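Long-range contacts in SsfS6 (Streptomyces sp. SF2575, PDB 4FZR), which has the two-domain GT-B fold of the erythromycin biosynthesis protein CIII-like family, each domain built round a parallel beta sheet: residues Cys24-Val29 with Glu52-Thr57; Thr129-Leu134 with Ser151-Ser156. All coordinates share one frame; numbering follows the deposited sequence.

Contact 1: Cys24-Val29 with Glu52-Thr57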
ATOM      1  N   CYS A  24       6.113 -13.062 -12.251  1.00 27.26           N
ATOM      2  CA  CYS A  24       5.929 -12.334 -13.504  1.00 28.88           C
ATOM      3  C   CYS A  24       4.453 -12.156 -13.869  1.00 25.85           C
ATOM      4  O   CYS A  24       4.132 -11.626 -14.932  1.00 29.40           O
ATOM      5  CB  CYS A  24       6.668 -13.038 -14.647  1.00 32.81           C
ATOM      6  SG  CYS A  24       6.028 -14.683 -15.054  1.00 27.46           S
ATOM      7  N   SER A  25       3.560 -12.597 -12.987  1.00 17.43           N
ATOM      8  CA  SER A  25       2.131 -12.369 -13.179  1.00 17.04           C
ATOM      9  C   SER A  25       1.503 -11.815 -11.906  1.00 14.99           C
ATOM     10  O   SER A  25       2.027 -12.001 -10.810  1.00 20.63           O
ATOM     11  CB  SER A  25       1.434 -13.661 -13.603  1.00 27.35           C
ATOM     12  OG  SER A  25       1.712 -14.712 -12.698  1.00 29.48           O
ATOM     13  N   GLU A  26       0.370 -11.140 -12.064  1.00 13.83           N
ATOM     14  CA  GLU A  26      -0.269 -10.430 -10.960  1.00 23.31           C
ATOM     15  C   GLU A  26      -0.688 -11.346  -9.817  1.00 26.86           C
ATOM     16  O   GLU A  26      -0.622 -10.957  -8.650  1.00 24.40           O
ATOM     17  CB  GLU A  26      -1.480  -9.647 -11.472  1.00 25.82           C
ATOM     18  CG  GLU A  26      -1.167  -8.198 -11.793  1.00 43.58           C
ATOM     19  CD  GLU A  26      -2.260  -7.528 -12.599  1.00 56.25           C
ATOM     20  OE1 GLU A  26      -3.435  -7.592 -12.180  1.00 55.15           O
ATOM     21  OE2 GLU A  26      -1.941  -6.940 -13.656  1.00 57.76           O
ATOM     22  N   GLY A  27      -1.118 -12.558 -10.147  1.00 23.24           N
ATOM     23  CA  GLY A  27      -1.591 -13.490  -9.141  1.00 13.50           C
ATOM     24  C   GLY A  27      -0.481 -13.980  -8.234  1.00 18.76           C
ATOM     25  O   GLY A  27      -0.744 -14.530  -7.166  1.00 24.54           O
ATOM     26  N   PHE A  28       0.763 -13.779  -8.657  1.00 22.06           N
ATOM     27  CA  PHE A  28       1.915 -14.210  -7.875  1.00 24.68           C
ATOM     28  C   PHE A  28       2.589 -13.032  -7.170  1.00 26.69           C
ATOM     29  O   PHE A  28       3.467 -13.221  -6.331  1.00 27.96           O
ATOM     30  CB  PHE A  28       2.920 -14.930  -8.778  1.00 28.48           C
ATOM     31  CG  PHE A  28       2.371 -16.168  -9.435  1.00 37.85           C
ATOM     32  CD1 PHE A  28       1.380 -16.923  -8.822  1.00 38.40           C
ATOM     33  CD2 PHE A  28       2.844 -16.574 -10.671  1.00 42.87           C
ATOM     34  CE1 PHE A  28       0.877 -18.061  -9.432  1.00 40.09           C
ATOM     35  CE2 PHE A  28       2.344 -17.708 -11.284  1.00 49.02           C
ATOM     36  CZ  PHE A  28       1.360 -18.454 -10.664  1.00 44.97           C
ATOM     37  N   VAL A  29       2.173 -11.816  -7.509  1.00 22.04           N
ATOM     38  CA  VAL A  29       2.766 -10.623  -6.923  1.00 21.73           C
ATOM     39  C   VAL A  29       1.858 -10.028  -5.849  1.00 17.25           C
ATOM     40  O   VAL A  29       2.292  -9.764  -4.729  1.00 12.47           O
ATOM     41  CB  VAL A  29       3.049  -9.561  -8.000  1.00 19.25           C
ATOM     42  CG1 VAL A  29       3.538  -8.272  -7.361  1.00 14.61           C
ATOM     43  CG2 VAL A  29       4.074 -10.083  -8.992  1.00 19.02           C
ATOM     44  N   GLU A  52       9.803  -6.704 -15.384  1.00 23.49           N
ATOM     45  CA  GLU A  52       9.479  -5.335 -15.773  1.00 22.54           C
ATOM     46  C   GLU A  52       7.977  -5.091 -15.867  1.00 22.09           C
ATOM     47  O   GLU A  52       7.491  -4.017 -15.507  1.00 27.94           O
ATOM     48  CB  GLU A  52      10.125  -5.012 -17.120  1.00 30.12           C
ATOM     49  CG  GLU A  52       9.849  -3.601 -17.614  1.00 35.47           C
ATOM     50  CD  GLU A  52      10.703  -2.567 -16.909  1.00 51.36           C
ATOM     51  OE1 GLU A  52      11.934  -2.769 -16.834  1.00 56.88           O
ATOM     52  OE2 GLU A  52      10.146  -1.559 -16.422  1.00 53.68           O
ATOM     53  N   ASN A  53       7.246  -6.085 -16.358  1.00 18.10           N
ATOM     54  CA  ASN A  53       5.811  -5.929 -16.592  1.00 19.03           C
ATOM     55  C   ASN A  53       4.968  -5.943 -15.316  1.00 17.97           C
ATOM     56  O   ASN A  53       3.773  -5.649 -15.350  1.00 17.31           O
ATOM     57  CB  ASN A  53       5.303  -6.985 -17.581  1.00 16.31           C
ATOM     58  CG  ASN A  53       5.516  -8.405 -17.089  1.00 18.98           C
ATOM     59  OD1 ASN A  53       6.647  -8.870 -16.963  1.00 20.69           O
ATOM     60  ND2 ASN A  53       4.420  -9.109 -16.830  1.00 16.22           N
HETATM   61  N   MSE A  54       5.591  -6.275 -14.191  1.00 16.69           N
HETATM   62  CA  MSE A  54       4.906  -6.225 -12.904  1.00 17.85           C
HETATM   63  C   MSE A  54       5.072  -4.859 -12.226  1.00 17.60           C
HETATM   64  O   MSE A  54       4.455  -4.594 -11.196  1.00 14.29           O
HETATM   65  CB  MSE A  54       5.419  -7.347 -11.994  1.00 17.11           C
HETATM   66  CG  MSE A  54       4.937  -8.744 -12.396  1.00 22.54           C
HETATM   67 SE   MSE A  54       3.000  -8.936 -12.251  1.00 29.51          SE
HETATM   68  CE  MSE A  54       2.473  -8.502 -14.084  1.00 29.44           C
ATOM     69  N   GLY A  55       5.885  -3.989 -12.821  1.00 16.56           N
ATOM     70  CA  GLY A  55       6.153  -2.671 -12.267  1.00 18.99           C
ATOM     71  C   GLY A  55       4.919  -1.926 -11.795  1.00 19.87           C
ATOM     72  O   GLY A  55       4.850  -1.515 -10.637  1.00 14.85           O
ATOM     73  N   PRO A  56       3.939  -1.736 -12.692  1.00 20.42           N
ATOM     74  CA  PRO A  56       2.705  -1.005 -12.376  1.00 24.00           C
ATOM     75  C   PRO A  56       1.881  -1.648 -11.259  1.00 20.67           C
ATOM     76  O   PRO A  56       1.222  -0.940 -10.495  1.00 21.62           O
ATOM     77  CB  PRO A  56       1.924  -1.047 -13.695  1.00 19.23           C
ATOM     78  CG  PRO A  56       2.949  -1.255 -14.743  1.00 15.82           C
ATOM     79  CD  PRO A  56       4.008  -2.109 -14.115  1.00 21.04           C
ATOM     80  N   THR A  57       1.908  -2.975 -11.174  1.00 19.22           N
ATOM     81  CA  THR A  57       1.184  -3.688 -10.128  1.00 19.59           C
ATOM     82  C   THR A  57       1.828  -3.414  -8.771  1.00 15.25           C
ATOM     83  O   THR A  57       1.139  -3.195  -7.777  1.00 11.28           O
ATOM     84  CB  THR A  57       1.168  -5.215 -10.381  1.00 18.95           C
ATOM     85  OG1 THR A  57       0.469  -5.497 -11.600  1.00 25.90           O
ATOM     86  CG2 THR A  57       0.485  -5.953  -9.233  1.00 20.95           C
TER
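The backbone oxygen of Cys24 receives a hydrogen bond across this contact from the side-chain amide of Asn53, with ND2 3.2 Å from Cys24 O. The bond is moderately bent, its N-H...O angle being 150°, and the donor stands 26° off the plane of the carbonyl. The other end of the amide is held as well: Asn53 OD1 accepts from Leu72 N and is hydrogen-bonded to Ser51 OG, which together fix the rotation of the group and present its nitrogen to Cys24.

Selenomethionine Met54 illustrates how a flexible apolar chain can fit itself to a turn of backbone. Its chain folds at chi2 (-64°) and again at chi3, laying the selenium against the Ser25-Glu26 peptide: SE is 3.3 Å from Ser25 C and 3.4 Å from Glu26 N. The terminal methyl then turns back toward the preceding peptide, CE lying 3.6 Å from Cys24 O. On another flank of the selenium sits Val29, whose CG2 branch touches SE at 3.6 Å, the two side chains passing each other at a slant.

Further along, Thr57 meets the stem of Glu26 rather than its backbone. Thr57 OG1 comes 3.2 Å from Glu26 CG, and the methyl CG2 of the same threonine faces Val29 CG1 more loosely, at 4.3 Å. Glu26 is exposed, whereas Met54 and Val29 are buried, so the contact runs from the protein interior to its surface.

In the fold, the contact joins the short helix 26-29, which follows strand 17-21, to the 3-10 turn 52-54 and the helix that follows it, after strand 45-51. These strands are parallel neighbours in the N-terminal sheet, connected through helix 33-41, and the contact pairs the segments beyond their C-terminal ends.

Contact 2: Thr129-Leu134 with Ser151-Ser156; sequences TETYSL and SIRLAS
The loops leaving the C-terminal ends of two adjacent parallel strands, 126-130 and 147-150, are joined by a buried salt bridge between Glu130 and Arg153. Arg153 reaches across with its chain straight from CG to NE (chi3 -179°). Glu130 OE2 lies 2.6 Å from Arg153 NH1, which donates almost within its own guanidinium plane, and Tyr132 N reaches the same oxygen at 2.7 Å from the opposite face of the carboxylate. A weak bond from NH2 to OE2 adds to the grip, while water 1 donates to Glu130 OE1 and accepts from Arg153 NH2.

Glu130 also opens a type I turn ending at Ser133, and this turn carries Tyr132 against the arginine: Tyr132 CD2 stands 3.0 Å above the centre of the guanidinium plane. With ring and guanidinium planes 44° apart, the overlap is inclined rather than a parallel stack. In the GT-B architecture this loop edge faces the second domain, and Arg153 NE accordingly forms a salt bridge with Glu331.

Ile152 CD1 packs on the aliphatic Glu130 CG at 3.4 Å, the chains crossing nearly perpendicularly. At the far end of the ring, Tyr132 OH lies 3.6 Å from Ser156 CB and is hydrogen-bonded to Pro157 O.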
ATOM      1  N   THR A 129       9.689 -14.106  -0.180  1.00 13.18           N
ATOM      2  CA  THR A 129       9.336 -14.641  -1.484  1.00 17.65           C
ATOM      3  C   THR A 129       8.144 -15.594  -1.428  1.00 21.83           C
ATOM      4  O   THR A 129       7.682 -15.986  -0.357  1.00 20.70           O
ATOM      5  CB  THR A 129      10.537 -15.380  -2.099  1.00 19.99           C
ATOM      6  OG1 THR A 129      10.291 -15.642  -3.484  1.00 23.85           O
ATOM      7  CG2 THR A 129      10.794 -16.685  -1.365  1.00 20.62           C
ATOM      8  N   GLU A 130       7.650 -15.945  -2.608  1.00 22.48           N
ATOM      9  CA  GLU A 130       6.544 -16.879  -2.755  1.00 25.32           C
ATOM     10  C   GLU A 130       7.109 -18.275  -3.035  1.00 24.12           C
ATOM     11  O   GLU A 130       8.144 -18.411  -3.684  1.00 24.00           O
ATOM     12  CB  GLU A 130       5.633 -16.399  -3.886  1.00 23.18           C
ATOM     13  CG  GLU A 130       4.530 -17.343  -4.272  1.00 39.31           C
ATOM     14  CD  GLU A 130       4.880 -18.158  -5.499  1.00 37.64           C
ATOM     15  OE1 GLU A 130       5.418 -17.579  -6.466  1.00 34.12           O
ATOM     16  OE2 GLU A 130       4.626 -19.380  -5.494  1.00 39.13           O
ATOM     17  N   THR A 131       6.438 -19.307  -2.529  1.00 22.42           N
ATOM     18  CA  THR A 131       6.994 -20.665  -2.528  1.00 27.75           C
ATOM     19  C   THR A 131       7.521 -21.171  -3.879  1.00 26.62           C
ATOM     20  O   THR A 131       8.442 -21.981  -3.915  1.00 26.92           O
ATOM     21  CB  THR A 131       5.988 -21.697  -1.956  1.00 32.22           C
ATOM     22  OG1 THR A 131       6.486 -23.023  -2.174  1.00 38.45           O
ATOM     23  CG2 THR A 131       4.628 -21.565  -2.613  1.00 25.97           C
ATOM     24  N   TYR A 132       6.950 -20.700  -4.984  1.00 26.42           N
ATOM     25  CA  TYR A 132       7.407 -21.125  -6.310  1.00 28.39           C
ATOM     26  C   TYR A 132       8.334 -20.107  -6.979  1.00 31.82           C
ATOM     27  O   TYR A 132       8.848 -20.359  -8.068  1.00 29.83           O
ATOM     28  CB  TYR A 132       6.218 -21.419  -7.232  1.00 31.68           C
ATOM     29  CG  TYR A 132       5.369 -22.602  -6.813  1.00 37.39           C
ATOM     30  CD1 TYR A 132       5.874 -23.595  -5.981  1.00 32.73           C
ATOM     31  CD2 TYR A 132       4.061 -22.727  -7.260  1.00 38.91           C
ATOM     32  CE1 TYR A 132       5.094 -24.675  -5.603  1.00 35.13           C
ATOM     33  CE2 TYR A 132       3.276 -23.798  -6.890  1.00 35.07           C
ATOM     34  CZ  TYR A 132       3.796 -24.769  -6.061  1.00 42.93           C
ATOM     35  OH  TYR A 132       3.012 -25.838  -5.695  1.00 43.89           O
ATOM     36  N   SER A 133       8.538 -18.960  -6.338  1.00 28.16           N
ATOM     37  CA  SER A 133       9.528 -17.990  -6.803  1.00 26.82           C
ATOM     38  C   SER A 133      10.903 -18.362  -6.265  1.00 22.58           C
ATOM     39  O   SER A 133      11.339 -17.846  -5.237  1.00 24.37           O
ATOM     40  CB  SER A 133       9.161 -16.579  -6.346  1.00 27.61           C
ATOM     41  OG  SER A 133       7.961 -16.138  -6.956  1.00 41.31           O
ATOM     42  N   LEU A 134      11.587 -19.252  -6.976  1.00 18.97           N
ATOM     43  CA  LEU A 134      12.828 -19.843  -6.485  1.00 25.65           C
ATOM     44  C   LEU A 134      14.039 -18.932  -6.675  1.00 26.52           C
ATOM     45  O   LEU A 134      15.154 -19.285  -6.290  1.00 27.03           O
ATOM     46  CB  LEU A 134      13.072 -21.193  -7.167  1.00 23.57           C
ATOM     47  CG  LEU A 134      12.057 -22.291  -6.840  1.00 27.67           C
ATOM     48  CD1 LEU A 134      12.430 -23.597  -7.537  1.00 33.08           C
ATOM     49  CD2 LEU A 134      11.956 -22.490  -5.332  1.00 32.59           C
ATOM     50  N   SER A 151       3.311 -19.064   1.316  1.00 20.85           N
ATOM     51  CA  SER A 151       2.394 -19.745   0.416  1.00 33.11           C
ATOM     52  C   SER A 151       1.274 -18.792   0.021  1.00 31.87           C
ATOM     53  O   SER A 151       0.712 -18.101   0.868  1.00 37.91           O
ATOM     54  CB  SER A 151       1.799 -20.985   1.085  1.00 20.52           C
ATOM     55  OG  SER A 151       0.652 -21.431   0.384  1.00 41.21           O
ATOM     56  N   ILE A 152       0.954 -18.760  -1.266  1.00 30.09           N
ATOM     57  CA  ILE A 152      -0.109 -17.901  -1.768  1.00 28.66           C
ATOM     58  C   ILE A 152      -1.244 -18.769  -2.309  1.00 33.92           C
ATOM     59  O   ILE A 152      -2.069 -18.311  -3.100  1.00 31.92           O
ATOM     60  CB  ILE A 152       0.416 -16.950  -2.866  1.00 36.48           C
ATOM     61  CG1 ILE A 152       1.040 -17.751  -4.011  1.00 25.52           C
ATOM     62  CG2 ILE A 152       1.449 -15.980  -2.284  1.00 24.56           C
ATOM     63  CD1 ILE A 152       1.268 -16.949  -5.261  1.00 28.77           C
ATOM     64  N   ARG A 153      -1.282 -20.020  -1.856  1.00 32.26           N
ATOM     65  CA  ARG A 153      -2.224 -21.015  -2.359  1.00 33.38           C
ATOM     66  C   ARG A 153      -2.839 -21.793  -1.205  1.00 36.90           C
ATOM     67  O   ARG A 153      -2.221 -21.943  -0.148  1.00 33.11           O
ATOM     68  CB  ARG A 153      -1.502 -21.991  -3.290  1.00 32.43           C
ATOM     69  CG  ARG A 153      -0.829 -21.318  -4.472  1.00 34.80           C
ATOM     70  CD  ARG A 153       0.080 -22.259  -5.250  1.00 36.25           C
ATOM     71  NE  ARG A 153       0.722 -21.569  -6.369  1.00 37.15           N
ATOM     72  CZ  ARG A 153       1.798 -20.795  -6.252  1.00 41.74           C
ATOM     73  NH1 ARG A 153       2.363 -20.610  -5.066  1.00 45.82           N
ATOM     74  NH2 ARG A 153       2.314 -20.203  -7.320  1.00 33.89           N
ATOM     75  N   LEU A 154      -4.056 -22.289  -1.407  1.00 38.31           N
ATOM     76  CA  LEU A 154      -4.675 -23.174  -0.431  1.00 38.05           C
ATOM     77  C   LEU A 154      -3.844 -24.439  -0.322  1.00 27.45           C
ATOM     78  O   LEU A 154      -3.599 -24.945   0.773  1.00 34.82           O
ATOM     79  CB  LEU A 154      -6.096 -23.540  -0.854  1.00 35.59           C
ATOM     80  CG  LEU A 154      -7.235 -22.603  -0.454  1.00 40.95           C
ATOM     81  CD1 LEU A 154      -8.558 -23.183  -0.926  1.00 48.15           C
ATOM     82  CD2 LEU A 154      -7.264 -22.385   1.049  1.00 31.03           C
ATOM     83  N   ALA A 155      -3.410 -24.944  -1.471  1.00 37.54           N
ATOM     84  CA  ALA A 155      -2.602 -26.153  -1.520  1.00 43.96           C
ATOM     85  C   ALA A 155      -1.480 -25.992  -2.537  1.00 42.82           C
ATOM     86  O   ALA A 155      -1.716 -25.658  -3.698  1.00 43.98           O
ATOM     87  CB  ALA A 155      -3.465 -27.348  -1.867  1.00 42.66           C
ATOM     88  N   SER A 156      -0.254 -26.226  -2.085  1.00 38.37           N
ATOM     89  CA  SER A 156       0.915 -26.098  -2.942  1.00 52.77           C
ATOM     90  C   SER A 156       1.658 -27.430  -3.030  1.00 54.03           C
ATOM     91  O   SER A 156       2.465 -27.753  -2.156  1.00 47.26           O
ATOM     92  CB  SER A 156       1.846 -25.006  -2.405  1.00 47.66           C
ATOM     93  OG  SER A 156       1.176 -23.758  -2.336  1.00 44.83           O
TER
HETATM   94  O   HOH W   1       4.323 -18.826  -8.552  1.00 41.08           O

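Both contacts tie together segments at the C-terminal edge of the same parallel sheet, whose central order 45-51, 17-21, 126-130, 147-150 supplies one pair of neighbouring strands to each. Contact 1 lies nearer the outside, partly buried, and relies on a flexible selenomethionine laid on backbone, with an amide-to-carbonyl hydrogen bond beside it. Contact 2 is buried and ionic, and its arginine extends the network into the other domain. The two centres are about 15 Å apart, yet the contacts touch: the ring of Phe28 lies off the 52-57 side and packs on contact 2, with Phe28 CE1 3.3 Å from Arg153 NH2 and Phe28 CD1 3.6 Å from Ile152 CD1.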